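Local structure of transcriptional activator TenA-1 (Sulfolobus solfataricus P2, 2QZC) at residues 9-14 / 190-195; 16-21 / 198-203; 160-163 / 167-170. The protein probably acts as a TenA-like thiaminase, an all-helical enzyme of the heme oxygenase-like fold that would cleave or salvage thiamin compounds. One frame throughout, in Å; residues are numbered along the deposited sequence.

Contact 1 of 3, residues 9-14 / 190-195; sequences ENLING and NIFINS
Leu11 and Phe192 show how an aliphatic side chain can be spread over an aromatic ring where two helices meet at a wide angle. The segment axes of 9-14 and 190-195 cross at -65° and come within 9.7 Å, and the gap is filled mainly by the phenyl ring. Leu11 is easily traced from its root. CB lies almost exactly above the middle of the ring, 3.6 Å from the Phe192 centroid and 5° off the ring normal, a textbook CH-pi contact. CG, the branch point, is already further off, with CD2 of Phe192 as its nearest partner. From there the two methyl groups diverge: CD1 goes to the flank of the ring, 3.9 Å from Phe192 CD2, while CD2 turns back to the root of the aromatic side chain, 4.0 Å from Phe192 CB. The leucine thus covers one face from centre to stem.

Phe192 reaches this position because its CG lies anti to the backbone N (chi1 -171°), which carries the ring across to the other helix. Its far end lies by the backbone there, with CE1 3.7 Å from the carbonyl oxygen of Leu11, and CZ is 4.2 Å from CG1 of Ile12. At the border of the contact Ile193 adds one loose touch, its CD1 methyl lying 4.0 Å from Gly14 O. The side chains meet by apolar packing, with two backbone carbonyl oxygens at its edges. Around it the buried core closes in: Phe192 also rests on Val132 and Pro136 of helix 127-148 and on Trp19 of helix 18-23, while Ile12 packs on Phe139, so that helix 6-14 is fitted against helix 186-208 and the first half and middle of helix 127-148.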
ATOM      1  N   GLU A   9      16.575  -6.845 -18.457  1.00 16.65           N
ATOM      2  CA  GLU A   9      17.315  -6.889 -19.732  1.00 18.30           C
ATOM      3  C   GLU A   9      16.642  -7.821 -20.764  1.00 15.24           C
ATOM      4  O   GLU A   9      16.520  -7.516 -21.945  1.00 17.41           O
ATOM      5  CB  GLU A   9      18.771  -7.319 -19.463  1.00 20.79           C
ATOM      6  CG  GLU A   9      19.687  -7.307 -20.662  1.00 27.26           C
ATOM      7  CD  GLU A   9      21.098  -7.898 -20.393  1.00 31.01           C
ATOM      8  OE1 GLU A   9      21.266  -8.796 -19.508  1.00 34.43           O
ATOM      9  OE2 GLU A   9      22.021  -7.485 -21.125  1.00 44.08           O
ATOM     10  N   ASN A  10      16.233  -8.992 -20.295  1.00 16.28           N
ATOM     11  CA  ASN A  10      15.599  -9.967 -21.163  1.00 17.87           C
ATOM     12  C   ASN A  10      14.239  -9.486 -21.655  1.00 17.69           C
ATOM     13  O   ASN A  10      13.872  -9.755 -22.793  1.00 18.34           O
ATOM     14  CB  ASN A  10      15.462 -11.305 -20.440  1.00 16.55           C
ATOM     15  CG  ASN A  10      16.808 -11.923 -20.068  1.00 19.37           C
ATOM     16  OD1 ASN A  10      17.827 -11.617 -20.677  1.00 22.26           O
ATOM     17  ND2 ASN A  10      16.790 -12.806 -19.092  1.00 21.65           N
ATOM     18  N   LEU A  11      13.489  -8.816 -20.778  1.00 16.13           N
ATOM     19  CA  LEU A  11      12.186  -8.266 -21.153  1.00 15.45           C
ATOM     20  C   LEU A  11      12.404  -7.162 -22.186  1.00 15.77           C
ATOM     21  O   LEU A  11      11.727  -7.162 -23.212  1.00 16.84           O
ATOM     22  CB  LEU A  11      11.425  -7.750 -19.934  1.00 15.32           C
ATOM     23  CG  LEU A  11      10.861  -8.845 -19.019  1.00 15.94           C
ATOM     24  CD1 LEU A  11      10.551  -8.333 -17.600  1.00 15.08           C
ATOM     25  CD2 LEU A  11       9.621  -9.510 -19.628  1.00 15.61           C
ATOM     26  N   ILE A  12      13.330  -6.237 -21.933  1.00 16.03           N
ATOM     27  CA  ILE A  12      13.632  -5.178 -22.892  1.00 16.57           C
ATOM     28  C   ILE A  12      14.065  -5.767 -24.249  1.00 18.02           C
ATOM     29  O   ILE A  12      13.566  -5.360 -25.299  1.00 19.57           O
ATOM     30  CB  ILE A  12      14.660  -4.177 -22.336  1.00 17.58           C
ATOM     31  CG1 ILE A  12      14.037  -3.367 -21.186  1.00 18.22           C
ATOM     32  CG2 ILE A  12      15.171  -3.269 -23.438  1.00 17.39           C
ATOM     33  CD1 ILE A  12      15.053  -2.525 -20.393  1.00 17.53           C
ATOM     34  N   ASN A  13      14.993  -6.732 -24.238  1.00 19.48           N
ATOM     35  CA  ASN A  13      15.433  -7.314 -25.513  0.50 18.72           C
ATOM     36  C   ASN A  13      14.264  -8.005 -26.231  1.00 20.01           C
ATOM     37  O   ASN A  13      14.159  -7.945 -27.464  1.00 21.17           O
ATOM     38  CB  ASN A  13      16.672  -8.219 -25.315  0.50 18.31           C
ATOM     39  CG  ASN A  13      17.926  -7.423 -24.929  0.50 18.75           C
ATOM     40  OD1 ASN A  13      18.059  -6.253 -25.276  0.50 18.82           O
ATOM     41  ND2 ASN A  13      18.855  -8.071 -24.228  0.50 17.25           N
ATOM     42  N   GLY A  14      13.355  -8.602 -25.469  1.00 17.95           N
ATOM     43  CA  GLY A  14      12.191  -9.247 -26.025  1.00 17.83           C
ATOM     44  C   GLY A  14      11.163  -8.380 -26.722  1.00 18.73           C
ATOM     45  O   GLY A  14      10.350  -8.897 -27.521  1.00 20.04           O
ATOM     46  N   ASN A 190       4.659 -10.992 -23.091  1.00 16.37           N
ATOM     47  CA  ASN A 190       3.564 -10.406 -23.869  1.00 15.22           C
ATOM     48  C   ASN A 190       2.823  -9.307 -23.109  1.00 14.09           C
ATOM     49  O   ASN A 190       2.426  -8.309 -23.722  1.00 16.01           O
ATOM     50  CB  ASN A 190       2.637 -11.497 -24.381  1.00 15.39           C
ATOM     51  CG  ASN A 190       3.262 -12.281 -25.536  1.00 19.16           C
ATOM     52  OD1 ASN A 190       4.180 -11.795 -26.201  1.00 22.30           O
ATOM     53  ND2 ASN A 190       2.721 -13.474 -25.796  1.00 20.84           N
ATOM     54  N   ILE A 191       2.735  -9.447 -21.789  1.00 14.68           N
ATOM     55  CA  ILE A 191       2.151  -8.391 -20.930  1.00 14.54           C
ATOM     56  C   ILE A 191       3.057  -7.147 -20.977  1.00 14.62           C
ATOM     57  O   ILE A 191       2.585  -6.004 -21.125  1.00 15.19           O
ATOM     58  CB  ILE A 191       1.956  -8.889 -19.481  1.00 13.81           C
ATOM     59  CG1 ILE A 191       0.872  -9.957 -19.444  1.00 14.69           C
ATOM     60  CG2 ILE A 191       1.554  -7.736 -18.522  1.00 15.50           C
ATOM     61  CD1 ILE A 191       0.797 -10.750 -18.119  1.00 16.19           C
ATOM     62  N   PHE A 192       4.371  -7.352 -20.800  1.00 14.29           N
ATOM     63  CA  PHE A 192       5.374  -6.295 -20.845  1.00 13.74           C
ATOM     64  C   PHE A 192       5.296  -5.575 -22.194  1.00 13.53           C
ATOM     65  O   PHE A 192       5.316  -4.328 -22.266  1.00 14.40           O
ATOM     66  CB  PHE A 192       6.762  -6.913 -20.625  1.00 14.78           C
ATOM     67  CG  PHE A 192       7.891  -5.947 -20.427  1.00 14.39           C
ATOM     68  CD1 PHE A 192       8.622  -5.486 -21.522  1.00 13.44           C
ATOM     69  CD2 PHE A 192       8.305  -5.557 -19.144  1.00 15.03           C
ATOM     70  CE1 PHE A 192       9.702  -4.626 -21.348  1.00 15.22           C
ATOM     71  CE2 PHE A 192       9.394  -4.725 -18.965  1.00 16.05           C
ATOM     72  CZ  PHE A 192      10.087  -4.253 -20.085  1.00 15.07           C
ATOM     73  N   ILE A 193       5.219  -6.339 -23.284  1.00 14.65           N
ATOM     74  CA  ILE A 193       5.108  -5.747 -24.648  1.00 14.81           C
ATOM     75  C   ILE A 193       3.860  -4.838 -24.742  1.00 14.26           C
ATOM     76  O   ILE A 193       3.955  -3.724 -25.238  1.00 14.44           O
ATOM     77  CB  ILE A 193       5.043  -6.843 -25.752  1.00 16.42           C
ATOM     78  CG1 ILE A 193       6.411  -7.555 -25.872  1.00 17.28           C
ATOM     79  CG2 ILE A 193       4.592  -6.243 -27.100  1.00 17.41           C
ATOM     80  CD1 ILE A 193       6.391  -8.842 -26.703  1.00 17.33           C
ATOM     81  N   ASN A 194       2.728  -5.309 -24.212  1.00 13.57           N
ATOM     82  CA  ASN A 194       1.500  -4.489 -24.224  1.00 14.99           C
ATOM     83  C   ASN A 194       1.705  -3.177 -23.475  1.00 13.39           C
ATOM     84  O   ASN A 194       1.296  -2.107 -23.970  1.00 12.98           O
ATOM     85  CB  ASN A 194       0.247  -5.220 -23.731  1.00 14.38           C
ATOM     86  CG  ASN A 194      -0.401  -6.067 -24.803  1.00 16.72           C
ATOM     87  OD1 ASN A 194      -0.019  -5.978 -25.994  1.00 17.81           O
ATOM     88  ND2 ASN A 194      -1.390  -6.887 -24.413  1.00 17.48           N
ATOM     89  N   SER A 195       2.348  -3.224 -22.300  1.00 13.60           N
ATOM     90  CA  SER A 195       2.646  -1.984 -21.581  1.00 13.30           C
ATOM     91  C   SER A 195       3.518  -1.022 -22.379  1.00 13.24           C
ATOM     92  O   SER A 195       3.265   0.199 -22.396  1.00 14.70           O
ATOM     93  CB  SER A 195       3.235  -2.268 -20.217  1.00 14.31           C
ATOM     94  OG  SER A 195       2.261  -2.832 -19.352  1.00 14.80           O
TER

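Contact 2 of 3, residues 16-21 / 198-203. With IMD (imidazole), chain C.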
ATOM      1  N   GLY A  16      12.117  -5.942 -28.780  1.00 20.20           N
ATOM      2  CA  GLY A  16      12.738  -5.511 -30.024  1.00 19.94           C
ATOM      3  C   GLY A  16      12.725  -4.008 -30.234  1.00 18.63           C
ATOM      4  O   GLY A  16      13.032  -3.238 -29.312  1.00 19.67           O
ATOM      5  N   GLU A  17      12.329  -3.595 -31.435  1.00 19.55           N
ATOM      6  CA  GLU A  17      12.319  -2.182 -31.801  1.00 19.45           C
ATOM      7  C   GLU A  17      11.340  -1.306 -31.007  1.00 18.01           C
ATOM      8  O   GLU A  17      11.458  -0.074 -31.047  1.00 20.07           O
ATOM      9  CB  GLU A  17      12.068  -2.012 -33.302  1.00 23.17           C
ATOM     10  CG  GLU A  17      13.198  -2.584 -34.168  1.00 30.80           C
ATOM     11  N   LEU A  18      10.393  -1.913 -30.289  1.00 17.87           N
ATOM     12  CA  LEU A  18       9.443  -1.110 -29.522  1.00 18.00           C
ATOM     13  C   LEU A  18      10.100  -0.335 -28.403  1.00 18.05           C
ATOM     14  O   LEU A  18       9.599   0.717 -28.030  1.00 17.51           O
ATOM     15  CB  LEU A  18       8.335  -1.999 -28.915  1.00 18.08           C
ATOM     16  CG  LEU A  18       7.371  -2.682 -29.863  1.00 19.79           C
ATOM     17  CD1 LEU A  18       6.464  -3.699 -29.123  1.00 19.31           C
ATOM     18  CD2 LEU A  18       6.527  -1.638 -30.605  1.00 20.64           C
ATOM     19  N   TRP A  19      11.188  -0.848 -27.824  1.00 16.76           N
ATOM     20  CA  TRP A  19      11.815  -0.180 -26.703  1.00 16.87           C
ATOM     21  C   TRP A  19      12.271   1.221 -27.052  1.00 16.77           C
ATOM     22  O   TRP A  19      11.942   2.174 -26.348  1.00 17.51           O
ATOM     23  CB  TRP A  19      12.934  -0.996 -26.066  1.00 17.49           C
ATOM     24  CG  TRP A  19      13.365  -0.402 -24.748  1.00 17.00           C
ATOM     25  CD1 TRP A  19      14.540   0.244 -24.493  1.00 17.26           C
ATOM     26  CD2 TRP A  19      12.622  -0.385 -23.516  1.00 16.60           C
ATOM     27  NE1 TRP A  19      14.583   0.658 -23.183  1.00 17.79           N
ATOM     28  CE2 TRP A  19      13.437   0.260 -22.544  1.00 16.33           C
ATOM     29  CE3 TRP A  19      11.372  -0.883 -23.115  1.00 16.06           C
ATOM     30  CZ2 TRP A  19      13.000   0.453 -21.211  1.00 16.67           C
ATOM     31  CZ3 TRP A  19      10.967  -0.705 -21.800  1.00 15.51           C
ATOM     32  CH2 TRP A  19      11.749  -0.056 -20.873  1.00 16.00           C
ATOM     33  N   ASN A  20      13.001   1.369 -28.146  1.00 18.45           N
ATOM     34  CA  ASN A  20      13.440   2.715 -28.541  1.00 18.26           C
ATOM     35  C   ASN A  20      12.288   3.581 -29.043  1.00 18.17           C
ATOM     36  O   ASN A  20      12.349   4.804 -28.893  1.00 18.08           O
ATOM     37  CB  ASN A  20      14.620   2.675 -29.527  1.00 20.00           C
ATOM     38  CG  ASN A  20      15.936   2.317 -28.832  1.00 25.33           C
ATOM     39  OD1 ASN A  20      16.095   2.494 -27.616  1.00 27.20           O
ATOM     40  ND2 ASN A  20      16.874   1.797 -29.602  1.00 32.20           N
ATOM     41  N   LYS A  21      11.240   2.973 -29.606  1.00 17.49           N
ATOM     42  CA  LYS A  21      10.044   3.754 -29.982  1.00 16.43           C
ATOM     43  C   LYS A  21       9.416   4.423 -28.758  1.00 16.47           C
ATOM     44  O   LYS A  21       8.779   5.466 -28.867  1.00 17.99           O
ATOM     45  CB  LYS A  21       9.015   2.918 -30.726  1.00 16.70           C
ATOM     46  CG  LYS A  21       9.453   2.569 -32.151  1.00 19.63           C
ATOM     47  CD  LYS A  21       8.451   1.731 -32.883  1.00 24.13           C
ATOM     48  CE  LYS A  21       8.932   1.444 -34.305  1.00 33.71           C
ATOM     49  NZ  LYS A  21       7.853   0.743 -35.051  1.00 47.42           N
ATOM     50  N   PHE A 198       1.421   0.622 -24.918  1.00 12.90           N
ATOM     51  CA  PHE A 198       0.607   1.671 -24.327  1.00 14.59           C
ATOM     52  C   PHE A 198       1.433   2.931 -24.043  1.00 15.21           C
ATOM     53  O   PHE A 198       0.906   4.047 -24.141  1.00 15.68           O
ATOM     54  CB  PHE A 198      -0.090   1.195 -23.044  1.00 14.69           C
ATOM     55  CG  PHE A 198      -1.203   0.226 -23.264  1.00 15.97           C
ATOM     56  CD1 PHE A 198      -2.293   0.621 -24.021  1.00 22.84           C
ATOM     57  CD2 PHE A 198      -1.294  -0.968 -22.567  1.00 12.80           C
ATOM     58  CE1 PHE A 198      -3.389  -0.240 -24.213  1.00 23.91           C
ATOM     59  CE2 PHE A 198      -2.322  -1.830 -22.758  1.00 16.04           C
ATOM     60  CZ  PHE A 198      -3.395  -1.485 -23.567  1.00 20.87           C
ATOM     61  N   GLU A 199       2.688   2.783 -23.638  1.00 14.59           N
ATOM     62  CA  GLU A 199       3.561   3.949 -23.412  1.00 13.10           C
ATOM     63  C   GLU A 199       3.763   4.735 -24.694  1.00 14.52           C
ATOM     64  O   GLU A 199       3.649   5.973 -24.731  1.00 16.05           O
ATOM     65  CB  GLU A 199       4.908   3.500 -22.852  1.00 13.92           C
ATOM     66  CG  GLU A 199       4.861   3.051 -21.415  1.00 15.49           C
ATOM     67  CD  GLU A 199       4.595   4.175 -20.441  1.00 16.43           C
ATOM     68  OE1 GLU A 199       4.726   5.373 -20.800  1.00 17.84           O
ATOM     69  OE2 GLU A 199       4.248   3.871 -19.268  1.00 16.84           O
ATOM     70  N   ILE A 200       4.071   4.024 -25.785  1.00 14.71           N
ATOM     71  CA  ILE A 200       4.226   4.665 -27.096  1.00 15.33           C
ATOM     72  C   ILE A 200       2.930   5.416 -27.459  1.00 15.49           C
ATOM     73  O   ILE A 200       2.961   6.604 -27.863  1.00 14.96           O
ATOM     74  CB  ILE A 200       4.578   3.631 -28.166  1.00 13.49           C
ATOM     75  CG1 ILE A 200       5.948   3.011 -27.887  1.00 14.68           C
ATOM     76  CG2 ILE A 200       4.576   4.283 -29.568  1.00 15.35           C
ATOM     77  CD1 ILE A 200       6.217   1.679 -28.645  1.00 16.42           C
ATOM     78  N   GLY A 201       1.801   4.741 -27.304  1.00 14.59           N
ATOM     79  CA  GLY A 201       0.511   5.341 -27.567  1.00 13.80           C
ATOM     80  C   GLY A 201       0.207   6.530 -26.689  1.00 13.96           C
ATOM     81  O   GLY A 201      -0.445   7.485 -27.111  1.00 16.39           O
ATOM     82  N   PHE A 202       0.667   6.485 -25.444  1.00 13.46           N
ATOM     83  CA  PHE A 202       0.430   7.590 -24.479  1.00 14.42           C
ATOM     84  C   PHE A 202       1.114   8.882 -24.949  1.00 14.65           C
ATOM     85  O   PHE A 202       0.503   9.959 -24.938  1.00 16.50           O
ATOM     86  CB  PHE A 202       0.944   7.172 -23.077  1.00 14.99           C
ATOM     87  CG  PHE A 202       0.345   7.942 -21.936  1.00 15.43           C
ATOM     88  CD1 PHE A 202       0.822   9.185 -21.567  1.00 15.33           C
ATOM     89  CD2 PHE A 202      -0.709   7.398 -21.211  1.00 17.18           C
ATOM     90  CE1 PHE A 202       0.181   9.925 -20.499  1.00 16.81           C
ATOM     91  CE2 PHE A 202      -1.275   8.083 -20.143  1.00 20.35           C
ATOM     92  CZ  PHE A 202      -0.842   9.346 -19.814  1.00 17.16           C
ATOM     93  N   TRP A 203       2.348   8.746 -25.414  1.00 14.51           N
ATOM     94  CA  TRP A 203       3.061   9.918 -25.952  1.00 14.91           C
ATOM     95  C   TRP A 203       2.406  10.372 -27.251  1.00 16.82           C
ATOM     96  O   TRP A 203       2.293  11.577 -27.489  1.00 16.99           O
ATOM     97  CB  TRP A 203       4.511   9.596 -26.255  1.00 16.90           C
ATOM     98  CG  TRP A 203       5.471   9.145 -25.238  1.00 22.53           C
ATOM     99  CD1 TRP A 203       6.315   8.072 -25.366  1.00 21.95           C
ATOM    100  CD2 TRP A 203       5.803   9.762 -23.993  1.00 14.58           C
ATOM    101  NE1 TRP A 203       7.148   8.003 -24.296  1.00 20.52           N
ATOM    102  CE2 TRP A 203       6.837   8.991 -23.415  1.00 20.00           C
ATOM    103  CE3 TRP A 203       5.300  10.885 -23.288  1.00 22.42           C
ATOM    104  CZ2 TRP A 203       7.407   9.284 -22.143  1.00 21.04           C
ATOM    105  CZ3 TRP A 203       5.848  11.181 -22.070  1.00 20.76           C
ATOM    106  CH2 TRP A 203       6.927  10.366 -21.506  1.00 20.53           C
TER
HETATM  107  N1  IMD C 214       3.215   6.221 -18.168  1.00 20.07           N
HETATM  108  C2  IMD C 214       3.559   7.036 -17.196  1.00 21.19           C
HETATM  109  N3  IMD C 214       2.674   8.016 -17.174  1.00 20.45           N
HETATM  110  C4  IMD C 214       1.749   7.790 -18.109  1.00 20.89           C
HETATM  111  C5  IMD C 214       2.082   6.627 -18.755  1.00 22.51           C
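Glu199 OE2 is held by two hydrogen bonds, one from N1 of a bound imidazole at 2.8 Å and close to straight (163°), the other with the hydroxyl of Tyr115. In this heme oxygenase-like helical fold, helix 186-208 faces two ways here: Glu199 and Phe202 border an interior pocket, while Ile200 meets helix 18-23. The imidazole probably came from the crystallisation liquor, but its place, with Asp48 as a second hydrogen-bonding partner, is consistent with the substrate pocket of TenA enzymes. A bend at chi2 (-69°) turns the Glu199 carboxylate from the line of its stem. Phe202 offers the ligand a ring face: imidazole C4 lies over its centre, 3.5 Å from Phe202 CZ.

Packing between 16-21 and 198-203 rests on Ile200, whose CD1 enters the groove between Leu18 and Lys21, one helical turn apart, and lies 3.6 Å from Leu18 O. Leu18 and Ile200 meet at about a right angle, Leu18 CD2 being 3.9 Å from Ile200 CD1. Trp203 joins the same two helices through NE1, bonded to Tyr22 O. Lys21 lends its root, and its extended chain leads away: the contact is CB against Ile200 CD1 at 3.7 Å.

Contact 3 of 3, residues 160-163 / 167-170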
ATOM      1  N   ALA A 160      12.189  16.174 -15.426  1.00 16.38           N
ATOM      2  CA  ALA A 160      13.179  15.103 -15.469  1.00 17.26           C
ATOM      3  C   ALA A 160      13.929  14.903 -14.168  1.00 18.39           C
ATOM      4  O   ALA A 160      14.298  13.762 -13.841  1.00 19.23           O
ATOM      5  CB  ALA A 160      14.175  15.296 -16.630  1.00 19.15           C
ATOM      6  N   SER A 161      14.109  15.977 -13.391  1.00 19.22           N
ATOM      7  CA  SER A 161      14.902  15.896 -12.155  1.00 20.53           C
ATOM      8  C   SER A 161      14.308  14.922 -11.166  1.00 21.56           C
ATOM      9  O   SER A 161      15.063  14.286 -10.428  1.00 23.54           O
ATOM     10  CB  SER A 161      15.091  17.274 -11.523  1.00 21.73           C
ATOM     11  OG  SER A 161      13.869  17.769 -11.002  1.00 25.30           O
ATOM     12  N   PHE A 162      12.974  14.772 -11.149  1.00 21.39           N
ATOM     13  CA  PHE A 162      12.388  13.767 -10.274  1.00 21.09           C
ATOM     14  C   PHE A 162      12.817  12.332 -10.665  1.00 19.54           C
ATOM     15  O   PHE A 162      13.277  11.548  -9.831  1.00 23.39           O
ATOM     16  CB  PHE A 162      10.890  13.872 -10.217  1.00 22.27           C
ATOM     17  CG  PHE A 162      10.267  12.748  -9.447  1.00 28.24           C
ATOM     18  CD1 PHE A 162      10.649  12.507  -8.108  1.00 34.38           C
ATOM     19  CD2 PHE A 162       9.370  11.876 -10.062  1.00 27.62           C
ATOM     20  CE1 PHE A 162      10.114  11.421  -7.393  1.00 36.36           C
ATOM     21  CE2 PHE A 162       8.815  10.815  -9.348  1.00 28.82           C
ATOM     22  CZ  PHE A 162       9.193  10.587  -8.010  1.00 32.32           C
ATOM     23  N   TYR A 163      12.697  12.023 -11.952  1.00 18.88           N
ATOM     24  CA  TYR A 163      13.023  10.695 -12.453  1.00 19.79           C
ATOM     25  C   TYR A 163      14.509  10.383 -12.482  1.00 18.76           C
ATOM     26  O   TYR A 163      14.874   9.210 -12.474  1.00 19.64           O
ATOM     27  CB  TYR A 163      12.349  10.473 -13.818  1.00 16.80           C
ATOM     28  CG  TYR A 163      10.852  10.638 -13.711  1.00 18.96           C
ATOM     29  CD1 TYR A 163      10.103   9.699 -13.052  1.00 18.53           C
ATOM     30  CD2 TYR A 163      10.192  11.735 -14.228  1.00 19.92           C
ATOM     31  CE1 TYR A 163       8.743   9.849 -12.885  1.00 19.70           C
ATOM     32  CE2 TYR A 163       8.813  11.875 -14.080  1.00 18.98           C
ATOM     33  CZ  TYR A 163       8.091  10.921 -13.420  1.00 21.53           C
ATOM     34  OH  TYR A 163       6.713  11.046 -13.273  1.00 23.35           O
ATOM     35  N   GLU A 167      16.348   9.240  -5.088  1.00 21.58           N
ATOM     36  CA  GLU A 167      15.159   8.639  -4.487  1.00 23.24           C
ATOM     37  C   GLU A 167      14.335   7.843  -5.499  1.00 22.35           C
ATOM     38  O   GLU A 167      13.830   6.778  -5.147  1.00 22.61           O
ATOM     39  CB  GLU A 167      14.307   9.639  -3.691  1.00 28.76           C
ATOM     40  CG  GLU A 167      14.992  10.065  -2.336  1.00 38.02           C
ATOM     41  CD  GLU A 167      15.508   8.881  -1.422  1.00 50.94           C
ATOM     42  OE1 GLU A 167      14.721   7.973  -1.012  1.00 48.46           O
ATOM     43  OE2 GLU A 167      16.732   8.878  -1.117  1.00 50.52           O
ATOM     44  N   TYR A 168      14.263   8.314  -6.740  1.00 20.53           N
ATOM     45  CA  TYR A 168      13.575   7.523  -7.764  1.00 19.20           C
ATOM     46  C   TYR A 168      14.396   6.283  -8.101  1.00 18.70           C
ATOM     47  O   TYR A 168      13.816   5.187  -8.234  1.00 17.37           O
ATOM     48  CB  TYR A 168      13.292   8.350  -9.012  1.00 18.32           C
ATOM     49  CG  TYR A 168      12.346   7.634  -9.966  1.00 15.40           C
ATOM     50  CD1 TYR A 168      10.968   7.648  -9.722  1.00 20.98           C
ATOM     51  CD2 TYR A 168      12.818   7.019 -11.123  1.00 17.59           C
ATOM     52  CE1 TYR A 168      10.090   6.973 -10.579  1.00 20.46           C
ATOM     53  CE2 TYR A 168      11.943   6.349 -11.981  1.00 16.55           C
ATOM     54  CZ  TYR A 168      10.589   6.351 -11.703  1.00 16.86           C
ATOM     55  OH  TYR A 168       9.705   5.708 -12.537  1.00 17.56           O
ATOM     56  N   LYS A 169      15.721   6.407  -8.218  1.00 20.03           N
ATOM     57  CA  LYS A 169      16.546   5.230  -8.510  1.00 19.64           C
ATOM     58  C   LYS A 169      16.415   4.146  -7.438  1.00 18.88           C
ATOM     59  O   LYS A 169      16.419   2.950  -7.756  1.00 19.57           O
ATOM     60  CB  LYS A 169      18.025   5.571  -8.712  1.00 20.81           C
ATOM     61  CG  LYS A 169      18.310   6.638  -9.772  1.00 22.87           C
ATOM     62  CD  LYS A 169      17.476   6.585 -11.025  1.00 22.91           C
ATOM     63  CE  LYS A 169      17.960   7.599 -12.045  1.00 24.50           C
ATOM     64  NZ  LYS A 169      17.049   7.725 -13.235  1.00 20.52           N
ATOM     65  N   LYS A 170      16.266   4.566  -6.172  1.00 20.24           N
ATOM     66  CA  LYS A 170      16.053   3.619  -5.055  1.00 19.90           C
ATOM     67  C   LYS A 170      14.732   2.872  -5.222  1.00 17.98           C
ATOM     68  O   LYS A 170      14.642   1.667  -4.930  1.00 19.98           O
ATOM     69  CB  LYS A 170      16.115   4.324  -3.690  1.00 22.05           C
ATOM     70  CG  LYS A 170      17.503   4.738  -3.281  1.00 29.86           C
ATOM     71  CD  LYS A 170      17.423   5.451  -1.935  1.00 39.75           C
ATOM     72  CE  LYS A 170      18.791   5.886  -1.436  1.00 45.18           C
ATOM     73  NZ  LYS A 170      18.679   6.709  -0.188  1.00 48.53           N
TER
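An aromatic cluster of Phe162, Tyr163 and Tyr168 fills the corner where helix 154-164 gives way to helix 166-179. With chi1 at -169°, the central Tyr168 ring points away from its own backbone N and reaches over the preceding helix. There Tyr163 stands edge-on to one of its faces, a T-shaped pair with planes at 87° and centroids 5.1 Å apart; Tyr163 CD1 comes closest, 3.6 Å from Tyr168 CZ, toward the rim of the ring rather than its centre. Tyr168 in turn directs an edge at the face of Phe162 in an offset edge-to-face pair, planes at 66°, with Tyr168 CD1 3.8 Å from Phe162 CZ.

The chain bends between two consecutive helices of the heme oxygenase-like bundle instead of doubling back, and the bend brings Tyr168 against the last turn of helix 154-164. Helix 127-148 packs against both, Val148 on Ala160 and Tyr141 on Tyr168. It also takes the phenol end: Tyr168 OH is hydrogen-bonded to Met138 O. Alongside the rings, Lys169 bends at chi2 and brings NZ to within 2.7 Å of Tyr163 O, slightly tilted from the carbonyl plane. NZ also forms a salt bridge with Asp146 and a hydrogen bond with Ser142 OG.

Overall arrangement
Contacts 1 and 2 lie next to each other, their centres about 11 Å apart, and both draw on helix 186-208. Their segments alternate along the chain. The two touch directly, with Ile12 CG2 3.6 Å from Trp19 CG and Ile193 against Leu18, so the packing of one runs into that of the other. Contact 3 is local, the bend at which helix 154-164 passes into helix 166-179, nested within the long loop that contacts 1 and 2 close. Its centre is about 22 and 21 Å from theirs, yet helix 127-148 adjoins all three. The N-terminal helices 6-14 and 18-23 are thus held to helix 186-208, which also carries Glu199 and Phe202 at the imidazole site, probably the active-site pocket as in TenA relatives.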